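Local coordinates for protein CT_858 (Chlamydia trachomatis, PDB 3DOR), which is a secreted chlamydial protease, probably a serine-type endopeptidase, whose mature form is a dimer, at residues Y22-L36 with D64-V76. Sequence-based numbering, arbitrary orientation.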
# COMPACT_ATOMS: atom_id res chain seq x y z
N TYR B 22 4.62 9.58 15.69
CA TYR B 22 3.50 9.34 16.60
C TYR B 22 3.18 10.65 17.29
O TYR B 22 3.77 10.99 18.32
CB TYR B 22 3.85 8.27 17.62
CG TYR B 22 2.66 7.88 18.46
CD1 TYR B 22 1.58 7.19 17.91
CD2 TYR B 22 2.59 8.24 19.80
CE1 TYR B 22 0.46 6.87 18.67
CE2 TYR B 22 1.48 7.93 20.57
CZ TYR B 22 0.42 7.26 20.01
OH TYR B 22 -0.70 7.01 20.76
N ALA B 23 2.25 11.39 16.70
CA ALA B 23 1.85 12.70 17.20
C ALA B 23 1.37 12.79 18.64
O ALA B 23 1.68 13.75 19.32
CB ALA B 23 0.80 13.31 16.27
N PRO B 24 0.61 11.80 19.11
CA PRO B 24 0.13 11.88 20.50
C PRO B 24 1.13 11.57 21.61
O PRO B 24 0.76 11.48 22.78
CB PRO B 24 -1.08 10.94 20.52
CG PRO B 24 -0.81 10.00 19.42
CD PRO B 24 -0.13 10.79 18.34
N LYS B 25 2.40 11.41 21.24
CA LYS B 25 3.45 11.10 22.22
C LYS B 25 3.45 12.05 23.43
O LYS B 25 3.37 11.60 24.58
CB LYS B 25 4.82 11.14 21.51
CG LYS B 25 6.03 11.00 22.42
CD LYS B 25 7.26 10.56 21.62
CE LYS B 25 8.55 11.23 22.10
NZ LYS B 25 8.83 11.04 23.55
N THR B 26 3.51 13.34 23.18
CA THR B 26 3.51 14.32 24.26
C THR B 26 2.25 14.22 25.12
O THR B 26 2.28 14.46 26.32
CB THR B 26 3.63 15.74 23.70
OG1 THR B 26 4.68 15.78 22.73
CG2 THR B 26 3.95 16.73 24.81
N TRP B 27 1.14 13.87 24.49
CA TRP B 27 -0.13 13.74 25.20
C TRP B 27 -0.14 12.52 26.12
O TRP B 27 -0.64 12.60 27.24
CB TRP B 27 -1.28 13.66 24.19
CG TRP B 27 -2.55 13.18 24.79
CD1 TRP B 27 -3.03 11.90 24.78
CD2 TRP B 27 -3.51 13.96 25.51
NE1 TRP B 27 -4.22 11.84 25.45
CE2 TRP B 27 -4.54 13.09 25.91
CE3 TRP B 27 -3.59 15.31 25.85
CZ2 TRP B 27 -5.65 13.52 26.65
CZ3 TRP B 27 -4.69 15.75 26.59
CH2 TRP B 27 -5.71 14.85 26.97
N LYS B 28 0.40 11.41 25.65
CA LYS B 28 0.44 10.18 26.44
C LYS B 28 1.33 10.33 27.68
O LYS B 28 1.03 9.79 28.75
CB LYS B 28 0.93 9.03 25.57
CG LYS B 28 0.10 8.82 24.30
CD LYS B 28 -1.36 8.48 24.63
CE LYS B 28 -2.18 8.27 23.36
NZ LYS B 28 -3.57 7.82 23.67
N GLU B 29 2.43 11.06 27.53
CA GLU B 29 3.34 11.26 28.65
C GLU B 29 2.60 12.01 29.74
O GLU B 29 2.74 11.70 30.92
CB GLU B 29 4.58 12.05 28.19
CG GLU B 29 5.27 11.39 27.01
CD GLU B 29 6.37 12.23 26.39
OE1 GLU B 29 6.17 13.44 26.17
OE2 GLU B 29 7.44 11.65 26.11
N GLN B 30 1.78 12.98 29.36
CA GLN B 30 1.06 13.75 30.35
C GLN B 30 -0.25 13.12 30.81
O GLN B 30 -0.58 13.18 31.99
CB GLN B 30 0.77 15.15 29.83
CG GLN B 30 0.17 16.05 30.88
CD GLN B 30 -0.05 17.47 30.40
OE1 GLN B 30 -1.11 17.80 29.85
NE2 GLN B 30 0.96 18.32 30.58
N TYR B 31 -0.99 12.51 29.89
CA TYR B 31 -2.27 11.90 30.22
C TYR B 31 -2.11 10.57 30.95
O TYR B 31 -2.90 10.24 31.83
CB TYR B 31 -3.11 11.71 28.96
CG TYR B 31 -4.42 10.98 29.18
CD1 TYR B 31 -5.47 11.58 29.88
CD2 TYR B 31 -4.60 9.70 28.70
CE1 TYR B 31 -6.68 10.90 30.09
CE2 TYR B 31 -5.79 9.02 28.90
CZ TYR B 31 -6.82 9.62 29.59
OH TYR B 31 -7.98 8.90 29.78
N LEU B 32 -1.08 9.82 30.58
CA LEU B 32 -0.81 8.51 31.18
C LEU B 32 0.44 8.47 32.07
O LEU B 32 0.61 7.53 32.84
CB LEU B 32 -0.63 7.46 30.09
CG LEU B 32 -1.72 7.27 29.03
CD1 LEU B 32 -1.24 6.22 28.03
CD2 LEU B 32 -3.02 6.82 29.68
N GLY B 33 1.31 9.47 31.96
CA GLY B 33 2.54 9.44 32.74
C GLY B 33 3.42 8.41 32.07
O GLY B 33 4.35 7.84 32.65
N TRP B 34 3.09 8.16 30.80
CA TRP B 34 3.79 7.19 29.98
C TRP B 34 5.16 7.72 29.54
O TRP B 34 5.35 8.92 29.36
CB TRP B 34 2.93 6.90 28.75
CG TRP B 34 3.61 6.17 27.65
CD1 TRP B 34 3.72 4.82 27.50
CD2 TRP B 34 4.24 6.76 26.51
NE1 TRP B 34 4.39 4.53 26.33
CE2 TRP B 34 4.72 5.70 25.70
CE3 TRP B 34 4.46 8.08 26.09
CZ2 TRP B 34 5.39 5.92 24.49
CZ3 TRP B 34 5.13 8.30 24.88
CH2 TRP B 34 5.59 7.22 24.11
N ASP B 35 6.12 6.81 29.37
CA ASP B 35 7.46 7.17 28.93
C ASP B 35 7.95 6.13 27.93
O ASP B 35 8.05 4.94 28.25
CB ASP B 35 8.45 7.22 30.10
CG ASP B 35 9.86 7.57 29.64
OD1 ASP B 35 10.11 8.75 29.31
OD2 ASP B 35 10.72 6.66 29.58
N LEU B 36 8.26 6.59 26.73
CA LEU B 36 8.71 5.72 25.66
C LEU B 36 9.90 4.82 25.98
O LEU B 36 9.78 3.59 25.94
CB LEU B 36 9.02 6.56 24.41
CG LEU B 36 9.51 5.79 23.18
CD1 LEU B 36 8.68 4.53 22.95
CD2 LEU B 36 9.43 6.70 21.98
N ASP B 64 1.41 -5.66 23.55
CA ASP B 64 1.18 -5.02 24.84
C ASP B 64 1.91 -3.69 24.90
O ASP B 64 1.44 -2.74 25.52
CB ASP B 64 1.64 -5.92 25.99
CG ASP B 64 0.73 -7.11 26.18
OD1 ASP B 64 -0.29 -7.21 25.46
OD2 ASP B 64 1.01 -7.95 27.06
N PHE B 65 3.07 -3.63 24.25
CA PHE B 65 3.87 -2.42 24.20
C PHE B 65 3.08 -1.31 23.49
O PHE B 65 3.00 -0.18 23.97
CB PHE B 65 5.17 -2.71 23.44
CG PHE B 65 6.01 -1.50 23.17
CD1 PHE B 65 6.63 -0.81 24.22
CD2 PHE B 65 6.21 -1.05 21.87
CE1 PHE B 65 7.44 0.31 23.97
CE2 PHE B 65 7.01 0.07 21.59
CZ PHE B 65 7.63 0.75 22.65
N ILE B 66 2.49 -1.64 22.34
CA ILE B 66 1.70 -0.65 21.61
C ILE B 66 0.39 -0.41 22.36
O ILE B 66 -0.13 0.71 22.38
CB ILE B 66 1.41 -1.11 20.16
CG1 ILE B 66 2.73 -1.32 19.41
CG2 ILE B 66 0.55 -0.06 19.43
CD1 ILE B 66 3.59 -0.08 19.32
N GLY B 67 -0.14 -1.46 22.97
CA GLY B 67 -1.38 -1.31 23.72
C GLY B 67 -1.18 -0.35 24.88
O GLY B 67 -2.15 0.23 25.38
N GLY B 68 0.07 -0.18 25.31
CA GLY B 68 0.35 0.72 26.42
C GLY B 68 0.15 2.18 26.08
O GLY B 68 0.14 3.03 26.97
N LEU B 69 -0.00 2.49 24.80
CA LEU B 69 -0.22 3.87 24.38
C LEU B 69 -1.65 4.31 24.67
O LEU B 69 -1.97 5.49 24.58
CB LEU B 69 0.07 4.02 22.88
CG LEU B 69 1.52 3.86 22.42
CD1 LEU B 69 1.57 3.81 20.90
CD2 LEU B 69 2.37 5.02 22.95
N ASN B 70 -2.51 3.35 25.01
CA ASN B 70 -3.91 3.66 25.29
C ASN B 70 -4.46 4.53 24.14
O ASN B 70 -5.01 5.60 24.36
CB ASN B 70 -4.02 4.38 26.64
CG ASN B 70 -5.43 4.34 27.23
OD1 ASN B 70 -5.61 4.45 28.45
ND2 ASN B 70 -6.43 4.19 26.38
N ASP B 71 -4.27 4.04 22.91
CA ASP B 71 -4.70 4.74 21.70
C ASP B 71 -5.55 3.77 20.88
O ASP B 71 -5.04 2.79 20.34
CB ASP B 71 -3.46 5.14 20.88
CG ASP B 71 -3.79 5.99 19.65
OD1 ASP B 71 -4.88 5.82 19.06
OD2 ASP B 71 -2.93 6.82 19.27
N PHE B 72 -6.85 4.03 20.77
CA PHE B 72 -7.70 3.11 20.01
C PHE B 72 -7.23 2.96 18.57
O PHE B 72 -7.54 1.96 17.93
CB PHE B 72 -9.17 3.53 20.05
CG PHE B 72 -9.75 3.54 21.43
CD1 PHE B 72 -9.95 4.74 22.11
CD2 PHE B 72 -10.07 2.35 22.07
CE1 PHE B 72 -10.46 4.76 23.41
CE2 PHE B 72 -10.58 2.36 23.37
CZ PHE B 72 -10.77 3.56 24.04
N HIS B 73 -6.48 3.94 18.08
CA HIS B 73 -5.94 3.90 16.72
C HIS B 73 -4.63 3.10 16.65
O HIS B 73 -4.33 2.47 15.63
CB HIS B 73 -5.66 5.32 16.21
CG HIS B 73 -6.83 6.00 15.56
ND1 HIS B 73 -7.77 5.32 14.81
CD2 HIS B 73 -7.15 7.31 15.45
CE1 HIS B 73 -8.61 6.18 14.27
NE2 HIS B 73 -8.25 7.40 14.64
N ALA B 74 -3.83 3.13 17.71
CA ALA B 74 -2.54 2.43 17.71
C ALA B 74 -2.61 0.95 18.07
O ALA B 74 -3.11 0.57 19.13
CB ALA B 74 -1.56 3.15 18.65
N GLY B 75 -2.09 0.10 17.18
CA GLY B 75 -2.13 -1.33 17.43
C GLY B 75 -1.36 -2.17 16.42
O GLY B 75 -1.07 -1.73 15.31
N VAL B 76 -1.03 -3.40 16.80
CA VAL B 76 -0.29 -4.30 15.93
C VAL B 76 -1.11 -5.54 15.59
O VAL B 76 -1.76 -6.11 16.46
CB VAL B 76 1.01 -4.81 16.60
CG1 VAL B 76 1.87 -5.56 15.58
CG2 VAL B 76 1.78 -3.65 17.21
O HOH W 1 4.07 1.70 26.20
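Leu69 wedges its two methyl groups between two aromatic rings, those of Tyr22 and Trp34. Leu69 CD1 lies over one face of the phenol in a CH-pi contact, 4.1 Å from the centroid of the Tyr22 ring and 25° off the normal, while Pro24 CG covers the opposite face. The other methyl, Leu69 CD2, rests near the rim of the indole, 3.5 Å from Trp34 CZ2, and the backbone N of Leu36 lies over the far side of that ring. At the indole edge a water bridges the segments, accepting from Trp34 NE1 and donating to Phe65 O.

With Tyr22 CG anti to the backbone N (chi1 -173°), the phenol reaches across to Asp71, and Tyr22 OH donates to Asp71 OD2 on its anti lone pair at 2.7 Å. The carboxylate is held through both oxygens: Asp71 OD1 accepts from His73 N at 2.7 Å, forming an Asx turn, and OD2 also bonds Thr513.

Lys28, its chain bent at chi2 (-61°), brings its CD and CE up against Leu69 O. Lys28 NZ bonds Asn70 O at 2.7 Å from above the carbonyl plane, makes a weak bond to Leu69 O, and forms a salt bridge with Glu526. Asp71 OD2 lies 4.6 Å from Lys28 NZ, too far for a salt bridge, though the opposite charges probably stabilise each other. One turn further along the helix from Lys28, Leu32 CD1 packs 3.6 Å from Asn70 CB.

The contact thus joins helix 25-32 to the loop that carries the chain from helix 55-67 into strand 75-78, starting with a type I turn from Gly67 to Asn70. Strand 507-518, which pairs antiparallel with strand 75-78, touches Pro24 and supplies Thr513 to Asp71, and helices 2-20 and 36-48 pack around Phe65.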